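Local coordinates for protein - conserved hypothetical (Bacillus anthracis, PDB 4LES) that is of unknown function but folds into a single, largely antiparallel beta domain with two small helical segments, at residues P81-T86 with A130-V135; E118-T123 with G172-Q177. All coordinates share one frame; numbering follows the deposited sequence. Where two conformers were deposited one is given.

Interaction 1 of 2, residues P81-T86 with A130-V135; sequences PKFDVT and AFLPSV. With EOH (ethanol), chain D.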
loop_
_atom_site.group_PDB
_atom_site.type_symbol
_atom_site.label_atom_id
_atom_site.label_comp_id
_atom_site.label_asym_id
_atom_site.label_seq_id
_atom_site.Cartn_x
_atom_site.Cartn_y
_atom_site.Cartn_z
ATOM N N PRO A 81 -2.712 0.916 -19.082
ATOM C CA PRO A 81 -3.662 1.374 -20.098
ATOM C C PRO A 81 -4.816 2.230 -19.580
ATOM O O PRO A 81 -5.141 3.244 -20.184
ATOM C CB PRO A 81 -4.190 0.062 -20.700
ATOM C CG PRO A 81 -3.108 -0.948 -20.433
ATOM C CD PRO A 81 -2.512 -0.549 -19.116
ATOM N N LYS A 82 -5.420 1.850 -18.464
ATOM C CA LYS A 82 -6.585 2.596 -17.965
ATOM C C LYS A 82 -6.301 3.544 -16.813
ATOM O O LYS A 82 -7.024 4.526 -16.629
ATOM C CB LYS A 82 -7.664 1.602 -17.526
ATOM C CG LYS A 82 -8.213 0.735 -18.641
ATOM C CD LYS A 82 -9.105 -0.365 -18.064
ATOM C CE LYS A 82 -9.862 -1.111 -19.151
ATOM N NZ LYS A 82 -10.747 -2.150 -18.563
ATOM N N PHE A 83 -5.224 3.265 -16.074
ATOM C CA PHE A 83 -4.881 4.005 -14.883
ATOM C C PHE A 83 -3.390 4.340 -14.738
ATOM O O PHE A 83 -2.535 3.538 -15.090
ATOM C CB PHE A 83 -5.227 3.134 -13.644
ATOM C CG PHE A 83 -6.671 2.671 -13.578
ATOM C CD1 PHE A 83 -7.635 3.435 -12.940
ATOM C CD2 PHE A 83 -7.056 1.459 -14.131
ATOM C CE1 PHE A 83 -8.960 3.019 -12.873
ATOM C CE2 PHE A 83 -8.392 1.032 -14.081
ATOM C CZ PHE A 83 -9.344 1.813 -13.454
ATOM N N ASP A 84 -3.103 5.515 -14.173
ATOM C CA ASP A 84 -1.735 5.888 -13.763
ATOM C C ASP A 84 -1.725 5.624 -12.278
ATOM O O ASP A 84 -2.527 6.201 -11.547
ATOM C CB ASP A 84 -1.414 7.369 -14.025
ATOM C CG ASP A 84 -1.017 7.629 -15.481
ATOM O OD1 ASP A 84 -0.687 6.651 -16.192
ATOM O OD2 ASP A 84 -1.053 8.807 -15.904
ATOM N N VAL A 85 -0.836 4.742 -11.844
ATOM C CA VAL A 85 -0.733 4.353 -10.456
ATOM C C VAL A 85 0.476 5.007 -9.815
ATOM O O VAL A 85 1.598 4.826 -10.275
ATOM C CB VAL A 85 -0.598 2.823 -10.336
ATOM C CG1 VAL A 85 -0.401 2.425 -8.886
ATOM C CG2 VAL A 85 -1.821 2.132 -10.930
ATOM N N THR A 86 0.252 5.785 -8.768
ATOM C CA THR A 86 1.341 6.445 -8.065
ATOM C C THR A 86 1.638 5.685 -6.798
ATOM O O THR A 86 0.717 5.344 -6.047
ATOM C CB THR A 86 0.957 7.879 -7.696
ATOM O OG1 THR A 86 0.744 8.612 -8.891
ATOM C CG2 THR A 86 2.077 8.557 -6.904
ATOM N N ALA A 130 -12.640 -2.413 -9.704
ATOM C CA ALA A 130 -12.133 -3.780 -9.857
ATOM C C ALA A 130 -10.979 -3.860 -10.866
ATOM O O ALA A 130 -10.134 -4.746 -10.771
ATOM C CB ALA A 130 -13.256 -4.721 -10.284
ATOM N N PHE A 131 -10.937 -2.946 -11.826
ATOM C CA PHE A 131 -9.846 -2.969 -12.792
ATOM C C PHE A 131 -8.613 -2.193 -12.334
ATOM O O PHE A 131 -7.671 -2.114 -13.068
ATOM C CB PHE A 131 -10.308 -2.482 -14.151
ATOM C CG PHE A 131 -11.422 -3.322 -14.756
ATOM C CD1 PHE A 131 -11.362 -4.718 -14.739
ATOM C CD2 PHE A 131 -12.472 -2.722 -15.406
ATOM C CE1 PHE A 131 -12.359 -5.495 -15.321
ATOM C CE2 PHE A 131 -13.475 -3.492 -16.011
ATOM C CZ PHE A 131 -13.418 -4.882 -15.959
ATOM N N LEU A 132 -8.608 -1.609 -11.136
ATOM C CA LEU A 132 -7.381 -0.933 -10.668
ATOM C C LEU A 132 -6.213 -1.905 -10.689
ATOM O O LEU A 132 -6.357 -3.034 -10.268
ATOM C CB LEU A 132 -7.528 -0.381 -9.263
ATOM C CG LEU A 132 -8.038 1.045 -9.138
ATOM C CD1 LEU A 132 -8.233 1.379 -7.662
ATOM C CD2 LEU A 132 -7.054 2.017 -9.754
ATOM N N PRO A 133 -5.045 -1.470 -11.187
ATOM C CA PRO A 133 -3.944 -2.408 -11.225
ATOM C C PRO A 133 -3.499 -2.897 -9.857
ATOM O O PRO A 133 -3.575 -2.174 -8.879
ATOM C CB PRO A 133 -2.818 -1.596 -11.867
ATOM C CG PRO A 133 -3.509 -0.575 -12.699
ATOM C CD PRO A 133 -4.730 -0.220 -11.901
ATOM N N SER A 134 -2.997 -4.122 -9.820
ATOM C CA SER A 134 -2.444 -4.686 -8.611
ATOM C C SER A 134 -1.173 -3.929 -8.176
ATOM O O SER A 134 -0.369 -3.478 -9.009
ATOM C CB SER A 134 -2.045 -6.133 -8.878
ATOM O OG SER A 134 -1.058 -6.184 -9.904
ATOM N N VAL A 135 -1.011 -3.780 -6.871
ATOM C CA VAL A 135 0.187 -3.184 -6.288
ATOM C C VAL A 135 0.544 -4.162 -5.187
ATOM O O VAL A 135 -0.195 -4.288 -4.225
ATOM C CB VAL A 135 -0.063 -1.770 -5.702
ATOM C CG1 VAL A 135 1.198 -1.247 -5.031
ATOM C CG2 VAL A 135 -0.531 -0.789 -6.778
HETATM C C1 EOH D . -0.879 11.860 -14.088
HETATM C C2 EOH D . -1.894 12.096 -15.190
HETATM O O EOH D . -1.004 10.529 -13.567
#

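Interaction 2 of 2, residues E118-T123 with G172-Q177; sequences EGKNIT and GEVKRQ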
loop_
_atom_site.group_PDB
_atom_site.type_symbol
_atom_site.label_atom_id
_atom_site.label_comp_id
_atom_site.label_asym_id
_atom_site.label_seq_id
_atom_site.Cartn_x
_atom_site.Cartn_y
_atom_site.Cartn_z
ATOM N N GLU A 118 -1.906 5.165 -5.083
ATOM C CA GLU A 118 -3.174 5.693 -5.577
ATOM C C GLU A 118 -3.299 5.489 -7.094
ATOM O O GLU A 118 -2.292 5.346 -7.779
ATOM C CB GLU A 118 -3.334 7.149 -5.165
ATOM C CG GLU A 118 -2.259 8.086 -5.665
ATOM C CD GLU A 118 -2.437 9.491 -5.096
ATOM O OE1 GLU A 118 -2.830 9.602 -3.914
ATOM O OE2 GLU A 118 -2.178 10.470 -5.824
ATOM N N GLY A 119 -4.524 5.418 -7.593
ATOM C CA GLY A 119 -4.760 5.210 -9.015
ATOM C C GLY A 119 -5.640 6.304 -9.571
ATOM O O GLY A 119 -6.589 6.711 -8.924
ATOM N N LYS A 120 -5.327 6.753 -10.777
ATOM C CA LYS A 120 -6.065 7.795 -11.456
ATOM C C LYS A 120 -6.595 7.230 -12.768
ATOM O O LYS A 120 -5.852 6.661 -13.543
ATOM C CB LYS A 120 -5.124 8.970 -11.737
ATOM C CG LYS A 120 -5.732 10.223 -12.360
ATOM C CD LYS A 120 -4.627 11.279 -12.498
ATOM C CE LYS A 120 -5.121 12.717 -12.478
ATOM N NZ LYS A 120 -5.747 13.156 -13.746
ATOM N N ASN A 121 -7.884 7.381 -13.005
ATOM C CA ASN A 121 -8.500 6.922 -14.228
ATOM C C ASN A 121 -8.047 7.905 -15.280
ATOM O O ASN A 121 -8.391 9.075 -15.199
ATOM C CB ASN A 121 -10.029 6.933 -14.085
ATOM C CG ASN A 121 -10.761 6.593 -15.390
ATOM O OD1 ASN A 121 -10.146 6.291 -16.435
ATOM N ND2 ASN A 121 -12.092 6.656 -15.337
ATOM N N ILE A 122 -7.255 7.447 -16.244
ATOM C CA ILE A 122 -6.767 8.333 -17.294
ATOM C C ILE A 122 -7.529 8.172 -18.606
ATOM O O ILE A 122 -7.090 8.672 -19.633
ATOM C CB ILE A 122 -5.269 8.133 -17.565
ATOM C CG1 ILE A 122 -4.973 6.665 -17.861
ATOM C CG2 ILE A 122 -4.463 8.596 -16.367
ATOM C CD1 ILE A 122 -3.625 6.444 -18.496
ATOM N N THR A 123 -8.666 7.480 -18.561
ATOM C CA THR A 123 -9.523 7.296 -19.747
ATOM C C THR A 123 -10.632 8.357 -19.677
ATOM O O THR A 123 -10.755 9.086 -18.688
ATOM C CB THR A 123 -10.154 5.876 -19.839
ATOM O OG1 THR A 123 -11.141 5.676 -18.800
ATOM C CG2 THR A 123 -9.067 4.801 -19.755
ATOM N N GLY A 172 -10.495 10.954 -14.822
ATOM C CA GLY A 172 -9.599 11.892 -14.127
ATOM C C GLY A 172 -9.634 11.792 -12.607
ATOM O O GLY A 172 -8.869 12.473 -11.925
ATOM N N GLU A 173 -10.502 10.933 -12.074
ATOM C CA GLU A 173 -10.640 10.776 -10.627
ATOM C C GLU A 173 -9.514 9.898 -10.048
ATOM O O GLU A 173 -9.042 8.965 -10.687
ATOM C CB GLU A 173 -12.017 10.194 -10.283
ATOM C CG GLU A 173 -12.329 10.246 -8.795
ATOM C CD GLU A 173 -13.610 9.513 -8.403
ATOM O OE1 GLU A 173 -14.544 9.392 -9.239
ATOM O OE2 GLU A 173 -13.665 9.062 -7.229
ATOM N N VAL A 174 -9.085 10.228 -8.833
ATOM C CA VAL A 174 -8.014 9.502 -8.161
ATOM C C VAL A 174 -8.575 8.740 -6.961
ATOM O O VAL A 174 -9.398 9.251 -6.227
ATOM C CB VAL A 174 -6.921 10.456 -7.676
ATOM C CG1 VAL A 174 -5.772 9.670 -7.077
ATOM C CG2 VAL A 174 -6.401 11.324 -8.813
ATOM N N LYS A 175 -8.109 7.521 -6.758
ATOM C CA LYS A 175 -8.557 6.687 -5.651
ATOM C C LYS A 175 -7.376 6.111 -4.873
ATOM O O LYS A 175 -6.498 5.464 -5.450
ATOM C CB LYS A 175 -9.456 5.590 -6.217
ATOM C CG LYS A 175 -9.560 4.301 -5.418
ATOM C CD LYS A 175 -10.151 4.449 -4.012
ATOM C CE LYS A 175 -10.262 3.068 -3.355
ATOM N NZ LYS A 175 -10.138 3.067 -1.869
ATOM N N ARG A 176 -7.349 6.360 -3.567
ATOM C CA ARG A 176 -6.288 5.840 -2.708
ATOM C C ARG A 176 -6.371 4.333 -2.668
ATOM O O ARG A 176 -7.441 3.777 -2.700
ATOM C CB ARG A 176 -6.383 6.369 -1.282
ATOM C CG ARG A 176 -6.062 7.846 -1.077
ATOM C CD ARG A 176 -4.721 8.295 -1.675
ATOM N NE ARG A 176 -3.545 7.463 -1.316
ATOM C CZ ARG A 176 -2.654 7.712 -0.350
ATOM N NH1 ARG A 176 -2.741 8.787 0.428
ATOM N NH2 ARG A 176 -1.659 6.865 -0.155
ATOM N N GLN A 177 -5.223 3.676 -2.644
ATOM C CA GLN A 177 -5.162 2.209 -2.578
ATOM C C GLN A 177 -3.992 1.792 -1.690
ATOM O O GLN A 177 -2.997 1.196 -2.136
ATOM C CB GLN A 177 -5.193 1.493 -3.975
ATOM C CG GLN A 177 -4.348 2.056 -5.130
ATOM C CD GLN A 177 -4.343 1.173 -6.416
ATOM O OE1 GLN A 177 -4.266 1.680 -7.546
ATOM N NE2 GLN A 177 -4.426 -0.143 -6.238
#

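Interaction 1 of 2, residues P81-T86 with A130-V135
Phe83 meets Phe131, Leu132 and Pro133 with its ring, and it is easiest to follow from the backbone outward. CB already touches the proline, 3.8 Å from Pro133 CD. With CG beside the backbone N and anti to the carbonyl carbon (chi1 -56°), the ring extends along the loop in the direction of Phe131. CG lies equally near Pro133 CD and Leu132 CD2. Beyond it the two ortho carbons part company: CD1 is 3.5 Å from Leu132 CD2, while CD2 is 3.6 Å from Pro133 CD. CE1, like CD1, lies beneath the leucine methyl, 3.8 Å from Leu132 CD2. On the other side, Phe83 CE2 is 3.4 Å from Phe131 O. Phe83 CZ reaches only the limit of contact with Leu132 N, at 4.2 Å. The leucine methyl stands over one ring face, offset toward the rim, in a CH-pi contact.

Val85, two residues along the strand, continues the apolar row: CG2 meets Pro133 CG at 3.6 Å, and CG1 slides past Val135 CG2. At the other end, the extended chain of Lys82 brings NZ over the face of the Phe131 ring, 4.1 Å from its centroid, a cation-pi contact near the surface. Asp84 turns away; its OD1 bonds to His79 ND1, and OD2 lies near an ethanol hydroxyl that Asp77 also approaches, so which carboxylate takes the proton is not settled. Alternate residues of strand 83-96 thus face the loop leading into the three-stranded sheet, consistent with sheet-on-sheet packing.

Interaction 2 of 2, residues E118-T123 with G172-Q177
Glu118 and Arg176 meet through the torsions of both side chains: the glutamate sets CG between its backbone N and carbonyl carbon (chi1 59°), then runs out extended, whereas the arginine bends at both chi2 and chi3 and swings its end back toward it. OE1 of Glu118 ends 3.4 Å from Arg176 NE, yet well out of the guanidinium plane, so this salt bridge works by charge alone. The NE hydrogen bond goes to Ala117 O instead, and the glutamate has a stronger partner in Lys88.

On the same face, Val174 fits between Glu118 and Lys120, its CG2 3.8 Å from Lys120 CG. Underneath, the backbones form an antiparallel ladder. Gly119 and Lys175 make a hydrogen-bonded pair, with Lys175 N to Gly119 O at 2.8 Å; Asn121 N then bonds to Glu173 O, and Gly172 N to Asn121 O. Just where the strand gives way to loop, Thr123 N bonds to Asn121 OD1 from above the carbonyl plane, an Asx turn, while Thr123 OG1 adds a second bond to Asn121 OD1 at 2.6 Å, in the plane and on a lone pair. On the side where Lys175 points, Gln177 OE1 comes to 3.7 Å from Gly119 N, buried without a partner.

Strand 174-184 is an outermost strand of the four-stranded sheet; strand 110-121 has strand 83-96 on its other flank, and Leu129, Leu132 and Ile165 pack on Lys175.

In the fold
From the N terminus the chain runs through residues 81-86, turns back along strand 110-121 to residues 118-123, and goes on to the loop at 130-135. There interaction 1 closes the first loop, and residues 172-177, after helix 149-158, close the second through interaction 2. The segments alternate along the chain, so the two loops cross instead of nesting. Neighbouring strands join them: Thr86 N bonds to Glu118 O, and Ile122 N to Lys82 O. Interaction 2 pairs strand 174-184, outermost in the four-stranded sheet of this chain, with strand 110-121, while interaction 1 fastens to that sheet the loop leading into the three-stranded one.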